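PDB 2GF6: thioesterase superfamily protein from Sulfolobus solfataricus, which binds coenzyme A and probably hydrolyses fatty acyl-CoA thioesters, as expected of a hotdog-fold member of the 4-hydroxybenzoyl-CoA thioesterase family. Local coordinates for residues I5-E10 with K42-I47. Sequence-based numbering, arbitrary orientation.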
loop_
_atom_site.group_PDB
_atom_site.type_symbol
_atom_site.label_atom_id
_atom_site.label_comp_id
_atom_site.label_asym_id
_atom_site.label_seq_id
_atom_site.Cartn_x
_atom_site.Cartn_y
_atom_site.Cartn_z
ATOM N N ILE A 5 1.905 -24.112 17.514
ATOM C CA ILE A 5 1.760 -23.835 16.087
ATOM C C ILE A 5 0.886 -22.592 15.795
ATOM O O ILE A 5 1.070 -21.931 14.785
ATOM C CB ILE A 5 1.271 -25.082 15.298
ATOM C CG1 ILE A 5 1.278 -24.814 13.790
ATOM C CG2 ILE A 5 -0.146 -25.527 15.720
ATOM C CD1 ILE A 5 2.592 -24.233 13.246
ATOM N N GLU A 6 -0.044 -22.252 16.682
ATOM C CA GLU A 6 -0.860 -21.029 16.497
ATOM C C GLU A 6 -0.019 -19.776 16.528
ATOM O O GLU A 6 -0.468 -18.710 16.087
ATOM C CB GLU A 6 -1.914 -20.837 17.598
ATOM C CG GLU A 6 -2.518 -22.075 18.135
ATOM C CD GLU A 6 -1.736 -22.598 19.284
ATOM O OE1 GLU A 6 -2.060 -22.180 20.417
ATOM O OE2 GLU A 6 -0.827 -23.436 19.056
ATOM N N TYR A 7 1.166 -19.889 17.120
ATOM C CA TYR A 7 1.973 -18.742 17.432
ATOM C C TYR A 7 3.041 -18.539 16.392
ATOM O O TYR A 7 3.723 -17.534 16.454
ATOM C CB TYR A 7 2.614 -18.907 18.815
ATOM C CG TYR A 7 1.590 -19.037 19.932
ATOM C CD1 TYR A 7 0.763 -17.972 20.274
ATOM C CD2 TYR A 7 1.443 -20.210 20.626
ATOM C CE1 TYR A 7 -0.185 -18.088 21.273
ATOM C CE2 TYR A 7 0.498 -20.335 21.627
ATOM C CZ TYR A 7 -0.312 -19.273 21.953
ATOM O OH TYR A 7 -1.250 -19.389 22.967
ATOM N N VAL A 8 3.194 -19.497 15.463
ATOM C CA VAL A 8 4.232 -19.464 14.421
ATOM C C VAL A 8 3.594 -19.249 13.048
ATOM O O VAL A 8 2.694 -19.990 12.651
ATOM C CB VAL A 8 5.050 -20.790 14.377
ATOM C CG1 VAL A 8 6.319 -20.632 13.522
ATOM C CG2 VAL A 8 5.428 -21.263 15.777
ATOM N N PHE A 9 4.079 -18.247 12.323
ATOM C CA PHE A 9 3.646 -17.971 10.951
ATOM C C PHE A 9 4.843 -17.762 10.042
ATOM O O PHE A 9 5.765 -17.048 10.413
ATOM C CB PHE A 9 2.788 -16.697 10.927
ATOM C CG PHE A 9 2.266 -16.342 9.555
ATOM C CD1 PHE A 9 1.202 -17.035 9.011
ATOM C CD2 PHE A 9 2.838 -15.319 8.823
ATOM C CE1 PHE A 9 0.716 -16.728 7.756
ATOM C CE2 PHE A 9 2.368 -15.007 7.562
ATOM C CZ PHE A 9 1.301 -15.724 7.022
ATOM N N GLU A 10 4.816 -18.337 8.840
ATOM C CA GLU A 10 5.893 -18.114 7.879
ATOM C C GLU A 10 5.426 -17.374 6.639
ATOM O O GLU A 10 4.319 -17.610 6.145
ATOM C CB GLU A 10 6.537 -19.434 7.461
ATOM C CG GLU A 10 6.807 -20.347 8.604
ATOM C CD GLU A 10 7.803 -21.396 8.233
ATOM O OE1 GLU A 10 7.485 -22.260 7.391
ATOM O OE2 GLU A 10 8.921 -21.323 8.774
ATOM N N LYS A 42 -7.819 -17.161 14.217
ATOM C CA LYS A 42 -8.600 -18.155 13.508
ATOM C C LYS A 42 -8.444 -19.488 14.188
ATOM O O LYS A 42 -9.426 -20.130 14.513
ATOM C CB LYS A 42 -8.141 -18.268 12.068
ATOM C CG LYS A 42 -8.956 -19.246 11.232
ATOM C CD LYS A 42 -8.153 -19.739 10.025
ATOM C CE LYS A 42 -8.535 -19.018 8.750
ATOM N NZ LYS A 42 -9.564 -19.811 8.018
ATOM N N GLU A 43 -7.195 -19.894 14.407
ATOM C CA GLU A 43 -6.907 -21.207 14.994
ATOM C C GLU A 43 -7.250 -21.315 16.500
ATOM O O GLU A 43 -7.698 -22.360 16.973
ATOM C CB GLU A 43 -5.437 -21.569 14.760
ATOM C CG GLU A 43 -5.109 -21.804 13.301
ATOM C CD GLU A 43 -3.603 -21.988 12.996
ATOM O OE1 GLU A 43 -2.733 -21.632 13.831
ATOM O OE2 GLU A 43 -3.298 -22.472 11.877
ATOM N N LYS A 44 -7.038 -20.255 17.263
ATOM C CA LYS A 44 -7.269 -20.339 18.721
ATOM C C LYS A 44 -8.733 -20.062 19.120
ATOM O O LYS A 44 -9.270 -20.704 20.018
ATOM C CB LYS A 44 -6.314 -19.371 19.439
ATOM C CG LYS A 44 -6.467 -19.284 20.999
ATOM C CD LYS A 44 -6.043 -20.571 21.730
ATOM C CE LYS A 44 -4.526 -20.767 21.778
ATOM N NZ LYS A 44 -4.188 -22.109 22.380
ATOM N N VAL A 45 -9.356 -19.086 18.462
ATOM C CA VAL A 45 -10.717 -18.628 18.812
ATOM C C VAL A 45 -11.726 -19.045 17.760
ATOM O O VAL A 45 -12.910 -19.177 18.046
ATOM C CB VAL A 45 -10.791 -17.077 18.927
ATOM C CG1 VAL A 45 -12.110 -16.649 19.565
ATOM C CG2 VAL A 45 -9.621 -16.535 19.694
ATOM N N GLY A 46 -11.279 -19.225 16.528
ATOM C CA GLY A 46 -12.182 -19.631 15.460
ATOM C C GLY A 46 -13.107 -18.545 14.940
ATOM O O GLY A 46 -14.222 -18.822 14.549
ATOM N N ILE A 47 -12.614 -17.316 14.868
ATOM C CA ILE A 47 -13.415 -16.202 14.441
ATOM C C ILE A 47 -12.619 -15.379 13.462
ATOM O O ILE A 47 -11.389 -15.515 13.402
ATOM C CB ILE A 47 -13.808 -15.320 15.656
ATOM C CG1 ILE A 47 -12.566 -14.734 16.340
ATOM C CG2 ILE A 47 -14.674 -16.144 16.630
ATOM C CD1 ILE A 47 -12.859 -13.619 17.345
#
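A salt bridge between E6 and K44 ties the short 3-10 turn near the N terminus to the last turn of helix 26-45. K44 NZ lies 2.9 Å from E6 OE1 and donates a hydrogen bond to it, although the modelled position of E6 OE1 is less sure, and the exact geometry of this bond with it. The other carboxylate oxygen, E6 OE2, is paired with K135 at the C-terminal end of the chain, and K44 NZ makes a weak hydrogen bond to I134 O, so the C-terminal residues join the contact. K44 gets there by folding twice: CG stands anti to the backbone N (chi1 177°), and bends at chi2 (68°) and chi3 bring the ammonium to the E6 carboxylate. Its CE passes 3.7 Å from Y7 OH, an oblique approach to the phenol end of the tyrosine, whose ring also meets that of F40. E43, one residue back, reaches out with a chain extended beyond CG and sets OE1 3.3 Å from E6 CA. Its salt bridge is with K39, which also makes weak hydrogen bonds to I5 O and V8 O and thereby links the helix to the start of strand 8-12. The E6 and E43 carboxylates, 5.8 Å apart from OE2 to OE1, are each matched by lysines, which probably offsets their mutual repulsion. An alanine at E6 removes the carboxylate that K44 and K135 share, which would probably leave two lysine charges without their mate and the bent K44 side chain freer to turn. The interface is small, burying 201 Å² over both sides, and lies away from the coenzyme A sites; its polar contacts are mostly charged, with lysines joining the turn before strand 8-12, helix 26-45 and the C-terminal tail.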